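Local coordinates for protein OBody AM3L15 (Pyrobaculum aerophilum, PDB 4GN5) that is an OB-fold protein, apparently used as a binding scaffold, that holds another protein chain in the crystal partly through a surface loop, at residues Lys5-Thr9 with Ala10-Pro14; Gly57-Pro60 with Asp61-Lys65; Ala84-Pro87 with Val88-Asp91. One frame throughout, in Å; residues are numbered along the deposited sequence. Where two conformers were deposited one is given.

Interaction 1. Residues Lys5-Thr9 with Ala10-Pro14; sequences KTHWT and AEITP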
ATOM      1  N   LYS A   5      -8.878 -18.884 -17.067  1.00 39.31           N
ATOM      2  CA  LYS A   5      -7.857 -17.895 -17.205  1.00 42.35           C
ATOM      3  C   LYS A   5      -7.949 -17.355 -18.600  1.00 39.81           C
ATOM      4  O   LYS A   5      -8.118 -18.101 -19.524  1.00 37.24           O
ATOM      5  CB  LYS A   5      -6.508 -18.547 -16.930  1.00 46.32           C
ATOM      6  CG  LYS A   5      -5.363 -18.045 -17.721  1.00 44.76           C
ATOM      7  CD  LYS A   5      -4.155 -18.891 -17.419  1.00 38.69           C
ATOM      8  CE  LYS A   5      -2.928 -18.405 -18.098  1.00 40.46           C
ATOM      9  NZ  LYS A   5      -1.823 -19.318 -17.832  1.00 40.04           N
ATOM     10  N   THR A   6      -7.902 -16.035 -18.740  1.00 38.51           N
ATOM     11  CA  THR A   6      -7.883 -15.357 -20.031  1.00 41.69           C
ATOM     12  C   THR A   6      -6.532 -14.888 -20.514  1.00 39.00           C
ATOM     13  O   THR A   6      -6.345 -14.704 -21.698  1.00 36.63           O
ATOM     14  CB  THR A   6      -8.841 -14.144 -20.071  1.00 35.92           C
ATOM     15  OG1 THR A   6      -8.431 -13.196 -19.107  1.00 38.39           O
ATOM     16  CG2 THR A   6     -10.270 -14.545 -19.811  1.00 41.51           C
ATOM     17  N   HIS A   7      -5.631 -14.641 -19.573  1.00 31.48           N
ATOM     18  CA  HIS A   7      -4.326 -14.082 -19.890  1.00 26.28           C
ATOM     19  C   HIS A   7      -3.244 -14.584 -18.969  1.00 27.14           C
ATOM     20  O   HIS A   7      -3.487 -14.826 -17.826  1.00 23.83           O
ATOM     21  CB  HIS A   7      -4.332 -12.575 -19.730  1.00 22.39           C
ATOM     22  CG  HIS A   7      -5.202 -11.865 -20.702  1.00 31.94           C
ATOM     23  ND1 HIS A   7      -6.564 -11.810 -20.570  1.00 31.93           N
ATOM     24  CD2 HIS A   7      -4.899 -11.178 -21.820  1.00 24.39           C
ATOM     25  CE1 HIS A   7      -7.063 -11.116 -21.569  1.00 37.29           C
ATOM     26  NE2 HIS A   7      -6.073 -10.720 -22.338  1.00 32.45           N
ATOM     27  N   TRP A   8      -2.044 -14.687 -19.502  1.00 26.47           N
ATOM     28  CA  TRP A   8      -0.848 -14.913 -18.726  1.00 24.76           C
ATOM     29  C   TRP A   8      -0.476 -13.583 -18.081  1.00 30.53           C
ATOM     30  O   TRP A   8      -0.709 -12.542 -18.660  1.00 28.97           O
ATOM     31  CB  TRP A   8       0.291 -15.379 -19.622  1.00 20.62           C
ATOM     32  CG  TRP A   8       0.135 -16.772 -20.157  1.00 27.17           C
ATOM     33  CD1 TRP A   8      -0.436 -17.129 -21.324  1.00 25.55           C
ATOM     34  CD2 TRP A   8       0.567 -17.978 -19.538  1.00 28.66           C
ATOM     35  NE1 TRP A   8      -0.391 -18.482 -21.481  1.00 23.85           N
ATOM     36  CE2 TRP A   8       0.217 -19.030 -20.392  1.00 27.95           C
ATOM     37  CE3 TRP A   8       1.216 -18.272 -18.344  1.00 30.91           C
ATOM     38  CZ2 TRP A   8       0.490 -20.342 -20.091  1.00 31.10           C
ATOM     39  CZ3 TRP A   8       1.494 -19.574 -18.052  1.00 34.11           C
ATOM     40  CH2 TRP A   8       1.128 -20.596 -18.920  1.00 31.94           C
ATOM     41  N   THR A   9       0.099 -13.624 -16.891  1.00 20.55           N
ATOM     42  CA  THR A   9       0.435 -12.399 -16.188  1.00 16.92           C
ATOM     43  C   THR A   9       1.327 -11.491 -17.031  1.00 24.04           C
ATOM     44  O   THR A   9       1.148 -10.311 -17.023  1.00 23.12           O
ATOM     45  CB  THR A   9       1.047 -12.672 -14.808  1.00 20.06           C
ATOM     46  OG1 THR A   9       2.301 -13.305 -14.964  1.00 20.29           O
ATOM     47  CG2 THR A   9       0.158 -13.538 -14.001  1.00 25.57           C
ATOM     48  N   ALA A  10       2.268 -12.056 -17.763  1.00 21.59           N
ATOM     49  CA  ALA A  10       3.121 -11.266 -18.685  1.00 23.71           C
ATOM     50  C   ALA A  10       2.299 -10.595 -19.846  1.00 27.70           C
ATOM     51  O   ALA A  10       2.798  -9.692 -20.498  1.00 28.29           O
ATOM     52  CB  ALA A  10       4.263 -12.119 -19.289  1.00 25.58           C
ATOM     53  N   GLU A  11       1.083 -11.092 -20.124  1.00 24.56           N
ATOM     54  CA  GLU A  11       0.196 -10.465 -21.130  1.00 28.53           C
ATOM     55  C   GLU A  11      -0.632  -9.312 -20.557  1.00 26.57           C
ATOM     56  O   GLU A  11      -1.359  -8.690 -21.303  1.00 28.10           O
ATOM     57  CB  GLU A  11      -0.745 -11.491 -21.801  1.00 28.96           C
ATOM     58  CG  GLU A  11       0.049 -12.497 -22.686  1.00 23.99           C
ATOM     59  CD  GLU A  11      -0.787 -13.635 -23.190  1.00 38.06           C
ATOM     60  OE1 GLU A  11      -1.697 -14.146 -22.461  1.00 31.19           O
ATOM     61  OE2 GLU A  11      -0.520 -14.013 -24.354  1.00 43.86           O
ATOM     62  N   ILE A  12      -0.539  -9.037 -19.261  1.00 24.82           N
ATOM     63  CA  ILE A  12      -1.220  -7.889 -18.701  1.00 24.33           C
ATOM     64  C   ILE A  12      -0.392  -6.634 -19.017  1.00 26.81           C
ATOM     65  O   ILE A  12       0.593  -6.361 -18.357  1.00 26.65           O
ATOM     66  CB  ILE A  12      -1.535  -8.043 -17.194  1.00 22.09           C
ATOM     67  CG1 ILE A  12      -2.294  -9.363 -16.926  1.00 26.77           C
ATOM     68  CG2 ILE A  12      -2.420  -6.810 -16.705  1.00 20.26           C
ATOM     69  CD1 ILE A  12      -3.647  -9.508 -17.762  1.00 26.46           C
ATOM     70  N   THR A  13      -0.812  -5.910 -20.057  1.00 32.06           N
ATOM     71  CA  THR A  13      -0.108  -4.728 -20.579  1.00 25.26           C
ATOM     72  C   THR A  13      -1.043  -3.481 -20.624  1.00 31.72           C
ATOM     73  O   THR A  13      -2.273  -3.607 -20.475  1.00 31.00           O
ATOM     74  CB  THR A  13       0.389  -5.007 -22.023  1.00 34.13           C
ATOM     75  OG1 THR A  13      -0.742  -5.372 -22.817  1.00 40.63           O
ATOM     76  CG2 THR A  13       1.303  -6.176 -22.086  1.00 31.60           C
ATOM     77  N   PRO A  14      -0.465  -2.273 -20.777  1.00 28.34           N
ATOM     78  CA  PRO A  14      -1.329  -1.089 -20.764  1.00 30.92           C
ATOM     79  C   PRO A  14      -2.450  -1.114 -21.849  1.00 34.46           C
ATOM     80  O   PRO A  14      -3.558  -0.591 -21.581  1.00 34.36           O
ATOM     81  CB  PRO A  14      -0.335   0.073 -20.983  1.00 29.80           C
ATOM     82  CG  PRO A  14       0.886  -0.418 -20.208  1.00 26.24           C
ATOM     83  CD  PRO A  14       0.955  -1.919 -20.558  1.00 27.83           C
TER
HETATM   84  O   HOH W   1      -4.326 -14.716 -23.620  0.84 40.09           O
HETATM   85  O   HOH W   2       2.292  -7.767 -16.558  0.51  4.58           O

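Interaction 2. Residues Gly57-Pro60 with Asp61-Lys65; sequences GKTP and DHLFK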
ATOM      1  N   GLY A  57     -12.988   2.083  -0.599  1.00 32.08           N
ATOM      2  CA  GLY A  57     -13.624   3.116  -1.370  1.00 34.22           C
ATOM      3  C   GLY A  57     -13.867   2.704  -2.813  1.00 34.51           C
ATOM      4  O   GLY A  57     -14.752   3.276  -3.445  1.00 40.72           O
ATOM      5  N   LYS A  58     -13.112   1.723  -3.308  1.00 29.80           N
ATOM      6  CA  LYS A  58     -13.179   1.218  -4.679  1.00 33.70           C
ATOM      7  C   LYS A  58     -13.551  -0.254  -4.799  1.00 34.78           C
ATOM      8  O   LYS A  58     -14.304  -0.617  -5.652  1.00 37.93           O
ATOM      9  CB  LYS A  58     -11.842   1.364  -5.380  1.00 39.51           C
ATOM     10  CG  LYS A  58     -11.549   2.679  -5.890  1.00 44.62           C
ATOM     11  CD  LYS A  58     -10.309   2.669  -6.701  1.00 51.14           C
ATOM     12  CE  LYS A  58      -9.620   4.024  -6.657  1.00 56.36           C
ATOM     13  NZ  LYS A  58      -8.357   4.036  -7.435  1.00 54.55           N
ATOM     14  N   THR A  59     -12.968  -1.088  -3.963  1.00 32.93           N
ATOM     15  CA  THR A  59     -13.078  -2.557  -4.053  1.00 28.58           C
ATOM     16  C   THR A  59     -14.172  -3.088  -3.129  1.00 30.49           C
ATOM     17  O   THR A  59     -14.230  -2.686  -1.985  1.00 30.56           O
ATOM     18  CB  THR A  59     -11.700  -3.190  -3.658  1.00 23.56           C
ATOM     19  OG1 THR A  59     -10.703  -2.754  -4.573  1.00 25.83           O
ATOM     20  CG2 THR A  59     -11.748  -4.704  -3.631  1.00 26.03           C
ATOM     21  N   PRO A  60     -15.008  -4.046  -3.581  1.00 33.71           N
ATOM     22  CA  PRO A  60     -16.044  -4.462  -2.641  1.00 40.93           C
ATOM     23  C   PRO A  60     -15.513  -5.079  -1.357  1.00 39.65           C
ATOM     24  O   PRO A  60     -14.484  -5.782  -1.374  1.00 34.24           O
ATOM     25  CB  PRO A  60     -16.863  -5.485  -3.438  1.00 43.89           C
ATOM     26  CG  PRO A  60     -16.762  -5.002  -4.856  1.00 51.54           C
ATOM     27  CD  PRO A  60     -15.288  -4.503  -4.952  1.00 41.71           C
ATOM     28  N   ASP A  61     -16.215  -4.798  -0.255  1.00 39.17           N
ATOM     29  CA  ASP A  61     -15.825  -5.248   1.076  1.00 36.76           C
ATOM     30  C   ASP A  61     -15.506  -6.756   1.137  1.00 41.84           C
ATOM     31  O   ASP A  61     -14.525  -7.163   1.749  1.00 44.45           O
ATOM     32  CB  ASP A  61     -16.958  -4.921   2.064  1.00 48.33           C
ATOM     33  CG  ASP A  61     -16.586  -5.204   3.548  1.00 83.59           C
ATOM     34  OD1 ASP A  61     -15.411  -5.045   3.956  1.00 79.37           O
ATOM     35  OD2 ASP A  61     -17.499  -5.564   4.326  1.00 86.38           O
ATOM     36  N   HIS A  62     -16.346  -7.591   0.540  1.00 41.04           N
ATOM     37  CA  HIS A  62     -16.120  -9.047   0.629  1.00 44.96           C
ATOM     38  C   HIS A  62     -14.693  -9.479   0.153  1.00 45.54           C
ATOM     39  O   HIS A  62     -14.109 -10.433   0.694  1.00 46.79           O
ATOM     40  CB  HIS A  62     -17.253  -9.843  -0.049  1.00 45.62           C
ATOM     41  CG  HIS A  62     -17.239  -9.788  -1.548  1.00 48.53           C
ATOM     42  ND1 HIS A  62     -17.871  -8.793  -2.264  1.00 47.72           N
ATOM     43  CD2 HIS A  62     -16.700 -10.630  -2.468  1.00 51.07           C
ATOM     44  CE1 HIS A  62     -17.695  -9.006  -3.559  1.00 47.03           C
ATOM     45  NE2 HIS A  62     -16.979 -10.107  -3.711  1.00 48.90           N
ATOM     46  N   LEU A  63     -14.120  -8.817  -0.843  1.00 35.20           N
ATOM     47  CA  LEU A  63     -12.777  -9.182  -1.332  1.00 31.46           C
ATOM     48  C   LEU A  63     -11.655  -8.908  -0.329  1.00 35.05           C
ATOM     49  O   LEU A  63     -10.653  -9.565  -0.313  1.00 35.03           O
ATOM     50  CB  LEU A  63     -12.467  -8.553  -2.685  1.00 26.80           C
ATOM     51  CG  LEU A  63     -13.450  -8.834  -3.808  1.00 35.71           C
ATOM     52  CD1 LEU A  63     -13.044  -8.194  -5.069  1.00 34.68           C
ATOM     53  CD2 LEU A  63     -13.536 -10.320  -4.036  1.00 39.18           C
ATOM     54  N   PHE A  64     -11.853  -7.924   0.523  1.00 34.30           N
ATOM     55  CA  PHE A  64     -10.952  -7.726   1.644  1.00 27.62           C
ATOM     56  C   PHE A  64     -11.005  -8.886   2.626  1.00 26.53           C
ATOM     57  O   PHE A  64      -9.992  -9.208   3.209  1.00 34.51           O
ATOM     58  CB  PHE A  64     -11.207  -6.387   2.381  1.00 31.35           C
ATOM     59  CG  PHE A  64     -10.889  -5.147   1.561  1.00 33.41           C
ATOM     60  CD1 PHE A  64     -11.863  -4.548   0.750  1.00 38.61           C
ATOM     61  CD2 PHE A  64      -9.613  -4.595   1.568  1.00 30.98           C
ATOM     62  CE1 PHE A  64     -11.562  -3.391  -0.013  1.00 40.17           C
ATOM     63  CE2 PHE A  64      -9.318  -3.448   0.821  1.00 30.64           C
ATOM     64  CZ  PHE A  64     -10.279  -2.850   0.010  1.00 36.29           C
ATOM     65  N   LYS A  65     -12.172  -9.507   2.809  1.00 35.14           N
ATOM     66  CA  LYS A  65     -12.267 -10.715   3.638  1.00 39.56           C
ATOM     67  C   LYS A  65     -11.528 -11.882   2.967  1.00 40.19           C
ATOM     68  O   LYS A  65     -10.855 -12.656   3.643  1.00 46.17           O
ATOM     69  CB  LYS A  65     -13.734 -11.079   3.968  1.00 40.83           C
TER

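Interaction 3. Residues Ala84-Pro87 with Val88-Asp91; sequences AGWP and VALD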
ATOM      1  N   ALA A  84      -4.503   1.370 -16.492  1.00 23.95           N
ATOM      2  CA  ALA A  84      -3.145   1.731 -16.869  1.00 23.34           C
ATOM      3  C   ALA A  84      -3.051   3.237 -17.149  1.00 27.09           C
ATOM      4  O   ALA A  84      -2.099   3.719 -17.733  1.00 25.22           O
ATOM      5  CB  ALA A  84      -2.693   0.871 -18.085  1.00 21.02           C
ATOM      6  N   GLY A  85      -4.047   3.985 -16.675  1.00 25.13           N
ATOM      7  CA  GLY A  85      -4.003   5.438 -16.790  1.00 26.95           C
ATOM      8  C   GLY A  85      -2.844   6.051 -15.998  1.00 24.47           C
ATOM      9  O   GLY A  85      -2.592   5.706 -14.826  1.00 19.22           O
ATOM     10  N   TRP A  86      -2.161   6.984 -16.627  1.00 25.59           N
ATOM     11  CA  TRP A  86      -1.125   7.744 -15.972  1.00 25.06           C
ATOM     12  C   TRP A  86      -1.708   8.308 -14.648  1.00 21.18           C
ATOM     13  O   TRP A  86      -2.784   8.910 -14.674  1.00 18.19           O
ATOM     14  CB  TRP A  86      -0.650   8.819 -16.956  1.00 29.70           C
ATOM     15  CG  TRP A  86       0.675   9.173 -16.628  1.00 31.20           C
ATOM     16  CD1 TRP A  86       1.877   8.492 -16.990  1.00 36.07           C
ATOM     17  CD2 TRP A  86       1.031  10.148 -15.703  1.00 17.53           C
ATOM     18  NE1 TRP A  86       2.941   9.091 -16.348  1.00 28.83           N
ATOM     19  CE2 TRP A  86       2.445  10.118 -15.573  1.00 29.32           C
ATOM     20  CE3 TRP A  86       0.305  11.110 -15.000  1.00 16.72           C
ATOM     21  CZ2 TRP A  86       3.106  11.004 -14.778  1.00 27.10           C
ATOM     22  CZ3 TRP A  86       0.945  11.959 -14.286  1.00 19.14           C
ATOM     23  CH2 TRP A  86       2.335  11.937 -14.160  1.00 31.06           C
ATOM     24  N   PRO A  87      -1.004   8.118 -13.474  1.00 18.19           N
ATOM     25  CA  PRO A  87       0.436   7.848 -13.342  1.00 16.45           C
ATOM     26  C   PRO A  87       0.883   6.375 -13.134  1.00 17.45           C
ATOM     27  O   PRO A  87       1.971   6.141 -12.605  1.00 17.14           O
ATOM     28  CB  PRO A  87       0.801   8.662 -12.110  1.00 15.41           C
ATOM     29  CG  PRO A  87      -0.418   8.351 -11.197  1.00 20.06           C
ATOM     30  CD  PRO A  87      -1.557   8.573 -12.183  1.00 16.21           C
ATOM     31  N   VAL A  88       0.047   5.413 -13.516  1.00 16.97           N
ATOM     32  CA  VAL A  88       0.410   4.027 -13.348  1.00 17.79           C
ATOM     33  C   VAL A  88       1.767   3.744 -14.007  1.00 15.57           C
ATOM     34  O   VAL A  88       2.523   2.928 -13.507  1.00 19.93           O
ATOM     35  CB  VAL A  88      -0.675   3.055 -13.954  1.00 21.74           C
ATOM     36  CG1 VAL A  88      -0.204   1.608 -13.828  1.00 23.56           C
ATOM     37  CG2 VAL A  88      -2.043   3.227 -13.230  1.00 16.17           C
ATOM     38  N   ALA A  89       2.033   4.312 -15.183  1.00 17.23           N
ATOM     39  CA  ALA A  89       3.330   4.120 -15.842  1.00 19.01           C
ATOM     40  C   ALA A  89       4.561   4.503 -14.998  1.00 25.97           C
ATOM     41  O   ALA A  89       5.702   4.039 -15.282  1.00 22.55           O
ATOM     42  CB  ALA A  89       3.382   4.906 -17.189  1.00 23.55           C
ATOM     43  N   LEU A  90       4.385   5.399 -14.026  0.73 22.49           N
ATOM     44  CA  LEU A  90       5.543   5.802 -13.229  0.73 22.19           C
ATOM     45  C   LEU A  90       6.197   4.590 -12.530  0.73 23.85           C
ATOM     46  O   LEU A  90       7.370   4.598 -12.297  0.73 25.65           O
ATOM     47  CB  LEU A  90       5.153   6.850 -12.179  0.73 19.56           C
ATOM     48  CG  LEU A  90       5.498   8.312 -12.471  0.73 27.69           C
ATOM     49  CD1 LEU A  90       5.345   8.738 -14.022  0.73 33.98           C
ATOM     50  CD2 LEU A  90       4.714   9.192 -11.492  0.73 19.87           C
ATOM     51  N   ASP A  91       5.409   3.583 -12.160  1.00 20.62           N
ATOM     52  CA  ASP A  91       5.983   2.420 -11.556  1.00 18.04           C
ATOM     53  C   ASP A  91       5.526   1.093 -12.119  1.00 22.70           C
ATOM     54  O   ASP A  91       6.331   0.414 -12.751  1.00 24.99           O
ATOM     55  CB  ASP A  91       5.928   2.436  -9.999  1.00 21.12           C
ATOM     56  CG  ASP A  91       4.528   2.827  -9.414  1.00 20.06           C
ATOM     57  OD1 ASP A  91       4.488   3.255  -8.254  1.00 23.09           O
ATOM     58  OD2 ASP A  91       3.470   2.721 -10.071  1.00 20.04           O
TER
HETATM   59  O   HOH W   3       0.281   5.112 -17.088  0.93 26.09           O

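Interaction 1. Residues Lys5-Thr9 with Ala10-Pro14
The indole of W8 meets the carboxylate of E11 at its edge, where OE1 lies in the ring plane 3.4 Å from CD1, the two planes turned 69° apart. Over the centre of one indole face stands the ammonium NZ of K5, 3.0 Å above the plane. The H7 imidazole has T6 OG1 in plane at its edge, hydrogen-bonded to ND1, and E11 CB also near that plane; I12 CD1 touches H7 CB at 3.7 Å, its chain crossing that of H7 at about a right angle. Glutamate suits position 11 because its extended chain (chi2 171°) reaches back to W8 N, whose N-H meets OE1 nearly straight at 3.0 Å, on the anti side and 23° out of the carboxylate plane. This bond is half of a capping box, with W8 as N-cap and E11 as N3 of a short 3-10 segment. Along the backbone, E11 N donates to W8 O (2.7 Å) and, one residue further on, I12 N to T9 O (3.1 Å). A water also joins T6 O to OE1. T9 OG1 hydrogen-bonds D43 OD1 in a neighbouring loop. H7 and I12 rest on V21 of strand 20-24, and T9 and I12 reach V50 of strand 50-55, which ties this N-terminal loop to both sheets.

Interaction 2. Residues Gly57-Pro60 with Asp61-Lys65
T59 CB lies 3.7 Å from F64 CE1, the first of the apolar contacts at the entry to helix 61-67. The threonine methyl CG2 packs 4.0 Å from L63 CD1, while its hydroxyl turns to E55, where OG1 hydrogen-bonds the backbone N. P60 has CD at 4.3 Å from L63 CD1, and its CB is met obliquely by the H62 ring, CE1 at 3.6 Å. A chi1 of 73° sets H62 CG between the backbone N and carbonyl carbon and brings CE1 back to P60 CB. Among polar contacts, L63 N donates to P60 O at 3.1 Å, a bent bond of 139° with the donor well above the carbonyl plane. The F64 ring turns its edge to two backbone oxygens, T59 O (3.4 Å from CE1) and D61 O. Charge enters from R56, which pairs with D61 OD1 and makes a cation-pi contact with F64. Proline suits a position just ahead of a helix, since its ring fixes phi and it needs no N-H bond. The contact is thus mixed: backbone oxygens meet the slightly positive F64 edge and the L63 N-H, while T59 CG2, P60, L63 and F64 pack together, the last two on L54.

Interaction 3. Residues Ala84-Pro87 with Val88-Asp91
One water bridges A84 O and A89 N, donating to the carbonyl at 2.8 Å and accepting the A89 N-H at 2.7 Å. It spans a run of overlapping turns in the loop between strands 75-83 and 95-98 of the OB fold. The first turn, 85-88, is closed by V88 N and G85 O, 3.0 Å apart and nearly straight at 167°. Its corner residues are W86 and P87, and the peptide bond between them is cis, which makes this a type VIa turn. Proline suits the place because, of the standard residues, it most readily accepts a cis bond, and an aromatic residue before it can lie against its ring. That happens here: with CG anti to the backbone N (chi1 -155°), the W86 indole has P87 CB over one face, offset toward the rim. The next turn, 87-90, shares P87 and V88 with the first; P87 O accepts the L90 N-H at 2.9 Å, with the donor well above the carbonyl plane. From V88 to L90 the backbone has helical angles, and D91 N closes a further turn by donating to V88 O. A89 CB meets W86 CD1 obliquely at 3.9 Å, its small methyl group fitting close to the indole. The methyls of L90 come near W86 and P87, but in one of two deposited conformers, so both approaches are doubtful. Another protein chain is contacted by W86 and L90, which pack on its backbone, by P87, which packs on one of its basic side chains, and by D91, whose OD2 is held by a basic side chain of that other chain. V88, an apolar residue suited to its buried position, belongs to both of the first two turns and brings its CG2 tightly to 3.0 Å from G85 O.

Overall arrangement
Along the chain the three contacts come in series: interaction 1 in the N-terminal loop before strand 20-24, interaction 2 at the entry to helix 61-67, and interaction 3 between strands 75-83 and 95-98. Interactions 1 and 2 lie on opposite sides of the chain's centre, their centres about 23 Å apart, yet both rest on strand 50-55, at V50 and L54 respectively. Interactions 1 and 3 have centres about 17 Å apart and adjoin, P14 CA packing 3.6 Å from A84 CB. Interaction 3 comes no nearer to interaction 2 than about 9 Å between nearest atoms. Of the three, only interaction 3 meets the other protein chain.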